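Local atomic coordinates of citrate synthase (PDB entry 2IBP), a protein that probably catalyses the condensation of oxaloacetate with acetyl-CoA and water to give citrate and CoA in the tricarboxylic acid cycle. Residues Leu206-Ala218 / Ile366-His378. Sequence-based numbering, arbitrary orientation.
Sequences LYLILHADHEVPA and IFAMSRVVGWVAH
R371 reaches across from helix 363-382 and takes the carbonyl of H211 side-on, in the buried, largely helical core of the citrate synthase fold, where helix 198-210 ends and the chain runs on as a loop past the predicted active-site residues H289 and D346. NE and NH2 both donate hydrogen bonds to H211 O, at 2.7 and 2.9 Å, neither of them straight, both from the same face of the carbonyl plane, with the oxygen itself nearly in the guanidinium plane. Bends at chi2 and chi3 (59° and 50°) curl the arginine back to this oxygen, which lies just past the last helical turn. The flat guanidinium suits a narrow slot: H214 N lies over one face, F367 CZ over the other, and P217 CG at the edge. F367 meets the H211 ring rim to rim, while Y207 OH approaches F367 CD1 in the phenyl plane, 3.5 Å away. G374, lacking a side chain, lets the loop come close, with D213 OD1 3.4 Å from its CA. One turn on, H378 is held between K32, at ND1, and D213, whose OD2 is also hydrogen-bonded to S37. H378 NE2 donates a hydrogen bond to D213 OD2 on its syn side at 2.9 Å, the ring and carboxylate planes 39° apart.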
# COMPACT_ATOMS: atom_id res chain seq x y z
N LEU A 206 4.64 -23.40 -14.32
CA LEU A 206 3.29 -23.24 -14.85
C LEU A 206 2.48 -22.33 -13.94
O LEU A 206 1.81 -21.41 -14.41
CB LEU A 206 2.60 -24.59 -14.98
CG LEU A 206 1.21 -24.56 -15.60
CD1 LEU A 206 1.25 -23.94 -17.00
CD2 LEU A 206 0.66 -26.01 -15.63
N TYR A 207 2.53 -22.58 -12.64
CA TYR A 207 1.79 -21.75 -11.70
C TYR A 207 2.20 -20.28 -11.85
O TYR A 207 1.36 -19.39 -11.90
CB TYR A 207 2.03 -22.21 -10.27
CG TYR A 207 1.27 -21.37 -9.27
CD1 TYR A 207 0.01 -21.75 -8.83
CD2 TYR A 207 1.78 -20.16 -8.83
CE1 TYR A 207 -0.70 -20.95 -7.95
CE2 TYR A 207 1.08 -19.37 -7.98
CZ TYR A 207 -0.16 -19.76 -7.55
OH TYR A 207 -0.86 -18.95 -6.70
N LEU A 208 3.50 -20.06 -11.98
CA LEU A 208 4.01 -18.70 -12.09
C LEU A 208 3.49 -18.05 -13.36
O LEU A 208 3.12 -16.88 -13.37
CB LEU A 208 5.53 -18.66 -12.02
CG LEU A 208 6.20 -19.07 -10.71
CD1 LEU A 208 7.69 -19.04 -10.86
CD2 LEU A 208 5.76 -18.23 -9.53
N ILE A 209 3.52 -18.78 -14.47
CA ILE A 209 2.97 -18.23 -15.70
C ILE A 209 1.49 -17.90 -15.52
O ILE A 209 1.03 -16.82 -15.86
CB ILE A 209 3.07 -19.27 -16.85
CG1 ILE A 209 4.54 -19.47 -17.21
CG2 ILE A 209 2.23 -18.82 -18.05
CD1 ILE A 209 4.79 -20.60 -18.19
N LEU A 210 0.75 -18.83 -14.96
CA LEU A 210 -0.70 -18.70 -14.90
C LEU A 210 -1.20 -17.59 -14.03
O LEU A 210 -2.30 -17.11 -14.27
CB LEU A 210 -1.37 -20.00 -14.48
CG LEU A 210 -1.25 -21.17 -15.46
CD1 LEU A 210 -1.90 -22.39 -14.79
CD2 LEU A 210 -1.86 -20.87 -16.83
N HIS A 211 -0.42 -17.17 -13.04
CA HIS A 211 -0.89 -16.14 -12.12
C HIS A 211 -0.16 -14.82 -12.28
O HIS A 211 -0.35 -13.91 -11.47
CB HIS A 211 -0.76 -16.66 -10.69
CG HIS A 211 -1.65 -17.85 -10.44
ND1 HIS A 211 -1.32 -19.12 -10.88
CD2 HIS A 211 -2.87 -17.95 -9.85
CE1 HIS A 211 -2.32 -19.95 -10.60
NE2 HIS A 211 -3.26 -19.27 -9.96
N ALA A 212 0.61 -14.68 -13.36
CA ALA A 212 1.46 -13.51 -13.57
C ALA A 212 0.72 -12.17 -13.61
O ALA A 212 1.27 -11.16 -13.13
CB ALA A 212 2.31 -13.69 -14.80
N ASP A 213 -0.47 -12.15 -14.20
CA ASP A 213 -1.29 -10.94 -14.17
C ASP A 213 -2.74 -11.31 -14.35
O ASP A 213 -3.06 -12.34 -14.94
CB ASP A 213 -0.90 -9.91 -15.23
CG ASP A 213 -1.41 -8.52 -14.87
OD1 ASP A 213 -1.12 -8.08 -13.74
OD2 ASP A 213 -2.13 -7.89 -15.68
N HIS A 214 -3.63 -10.50 -13.79
CA HIS A 214 -5.04 -10.78 -13.92
C HIS A 214 -5.81 -9.50 -13.66
O HIS A 214 -6.35 -9.31 -12.57
CB HIS A 214 -5.43 -11.92 -12.99
CG HIS A 214 -6.54 -12.79 -13.52
ND1 HIS A 214 -7.78 -12.85 -12.93
CD2 HIS A 214 -6.61 -13.57 -14.63
CE1 HIS A 214 -8.55 -13.69 -13.62
NE2 HIS A 214 -7.85 -14.15 -14.64
N GLU A 215 -5.73 -8.60 -14.63
CA GLU A 215 -6.36 -7.29 -14.56
C GLU A 215 -5.95 -6.50 -13.31
O GLU A 215 -4.76 -6.43 -13.03
CB GLU A 215 -7.86 -7.38 -14.83
CG GLU A 215 -8.08 -7.86 -16.28
CD GLU A 215 -9.52 -7.91 -16.74
OE1 GLU A 215 -10.45 -7.92 -15.90
OE2 GLU A 215 -9.71 -8.00 -17.97
N VAL A 216 -6.89 -5.86 -12.62
CA VAL A 216 -6.51 -4.95 -11.54
C VAL A 216 -7.19 -5.20 -10.19
O VAL A 216 -8.09 -4.44 -9.78
CB VAL A 216 -6.72 -3.46 -11.94
CG1 VAL A 216 -6.00 -2.55 -10.94
CG2 VAL A 216 -6.19 -3.20 -13.34
N PRO A 217 -6.78 -6.28 -9.51
CA PRO A 217 -7.29 -6.55 -8.18
C PRO A 217 -6.69 -5.58 -7.17
O PRO A 217 -5.82 -4.76 -7.51
CB PRO A 217 -6.83 -7.98 -7.90
CG PRO A 217 -5.65 -8.17 -8.76
CD PRO A 217 -5.81 -7.29 -9.96
N ALA A 218 -7.09 -5.72 -5.92
CA ALA A 218 -6.69 -4.77 -4.90
C ALA A 218 -5.18 -4.63 -4.73
O ALA A 218 -4.68 -3.54 -4.50
CB ALA A 218 -7.35 -5.10 -3.56
N ILE A 366 3.84 -17.56 -2.82
CA ILE A 366 4.12 -18.04 -4.19
C ILE A 366 3.27 -17.28 -5.22
O ILE A 366 3.73 -16.98 -6.32
CB ILE A 366 3.95 -19.55 -4.30
CG1 ILE A 366 5.02 -20.21 -3.42
CG2 ILE A 366 4.11 -20.04 -5.75
CD1 ILE A 366 4.81 -21.69 -3.15
N PHE A 367 2.02 -16.96 -4.87
CA PHE A 367 1.22 -16.11 -5.75
C PHE A 367 1.96 -14.76 -5.99
O PHE A 367 2.01 -14.27 -7.12
CB PHE A 367 -0.15 -15.85 -5.11
CG PHE A 367 -1.06 -15.01 -5.96
CD1 PHE A 367 -1.95 -15.59 -6.85
CD2 PHE A 367 -1.02 -13.63 -5.87
CE1 PHE A 367 -2.80 -14.79 -7.61
CE2 PHE A 367 -1.88 -12.84 -6.61
CZ PHE A 367 -2.79 -13.43 -7.46
N ALA A 368 2.51 -14.17 -4.94
CA ALA A 368 3.31 -12.94 -5.05
C ALA A 368 4.51 -13.14 -5.99
O ALA A 368 4.87 -12.24 -6.76
CB ALA A 368 3.80 -12.48 -3.65
N MET A 369 5.17 -14.29 -5.89
CA MET A 369 6.29 -14.61 -6.79
C MET A 369 5.84 -14.58 -8.25
O MET A 369 6.62 -14.21 -9.12
CB MET A 369 6.86 -15.99 -6.48
CG MET A 369 7.69 -15.99 -5.22
SD MET A 369 7.89 -17.65 -4.56
CE MET A 369 8.17 -18.60 -6.05
N SER A 370 4.61 -15.00 -8.51
CA SER A 370 4.07 -14.95 -9.84
C SER A 370 3.68 -13.53 -10.25
O SER A 370 4.14 -12.98 -11.27
CB SER A 370 2.83 -15.83 -9.94
OG SER A 370 2.25 -15.70 -11.20
N ARG A 371 2.81 -12.94 -9.43
CA ARG A 371 2.17 -11.68 -9.74
C ARG A 371 3.07 -10.45 -9.70
O ARG A 371 2.73 -9.43 -10.27
CB ARG A 371 0.99 -11.48 -8.80
CG ARG A 371 0.17 -10.23 -9.05
CD ARG A 371 -0.43 -10.15 -10.45
NE ARG A 371 -1.14 -11.40 -10.79
CZ ARG A 371 -2.42 -11.64 -10.53
NH1 ARG A 371 -3.22 -10.68 -10.07
NH2 ARG A 371 -2.95 -12.82 -10.79
N VAL A 372 4.23 -10.58 -9.08
CA VAL A 372 5.13 -9.44 -8.98
C VAL A 372 5.43 -8.86 -10.37
O VAL A 372 5.52 -7.64 -10.53
CB VAL A 372 6.41 -9.77 -8.22
CG1 VAL A 372 7.13 -10.94 -8.86
CG2 VAL A 372 7.29 -8.52 -8.09
N VAL A 373 5.51 -9.71 -11.39
CA VAL A 373 5.77 -9.16 -12.71
C VAL A 373 4.60 -8.30 -13.21
O VAL A 373 4.81 -7.26 -13.81
CB VAL A 373 6.20 -10.20 -13.75
CG1 VAL A 373 5.07 -11.17 -14.11
CG2 VAL A 373 6.72 -9.48 -15.01
N GLY A 374 3.38 -8.74 -12.95
CA GLY A 374 2.21 -7.95 -13.31
C GLY A 374 2.23 -6.63 -12.55
O GLY A 374 2.02 -5.57 -13.12
N TRP A 375 2.53 -6.68 -11.25
CA TRP A 375 2.55 -5.47 -10.46
C TRP A 375 3.52 -4.45 -11.02
O TRP A 375 3.13 -3.30 -11.24
CB TRP A 375 2.91 -5.75 -9.01
CG TRP A 375 1.91 -6.55 -8.25
CD1 TRP A 375 0.58 -6.54 -8.41
CD2 TRP A 375 2.18 -7.34 -7.09
NE1 TRP A 375 -0.01 -7.36 -7.47
CE2 TRP A 375 0.96 -7.87 -6.65
CE3 TRP A 375 3.35 -7.69 -6.40
CZ2 TRP A 375 0.86 -8.72 -5.56
CZ3 TRP A 375 3.25 -8.57 -5.33
CH2 TRP A 375 2.02 -9.07 -4.93
N VAL A 376 4.76 -4.86 -11.24
CA VAL A 376 5.77 -3.92 -11.75
C VAL A 376 5.42 -3.43 -13.17
O VAL A 376 5.57 -2.23 -13.47
CB VAL A 376 7.22 -4.42 -11.60
CG1 VAL A 376 7.53 -4.67 -10.13
CG2 VAL A 376 7.45 -5.70 -12.43
N ALA A 377 4.91 -4.32 -14.02
CA ALA A 377 4.51 -3.91 -15.37
C ALA A 377 3.41 -2.86 -15.29
O ALA A 377 3.38 -1.89 -16.05
CB ALA A 377 4.01 -5.11 -16.18
N HIS A 378 2.46 -3.07 -14.38
CA HIS A 378 1.35 -2.14 -14.22
C HIS A 378 1.82 -0.78 -13.73
O HIS A 378 1.37 0.23 -14.23
CB HIS A 378 0.29 -2.69 -13.28
CG HIS A 378 -0.72 -3.56 -13.96
ND1 HIS A 378 -1.83 -3.04 -14.61
CD2 HIS A 378 -0.84 -4.90 -14.04
CE1 HIS A 378 -2.55 -4.03 -15.09
NE2 HIS A 378 -1.96 -5.17 -14.77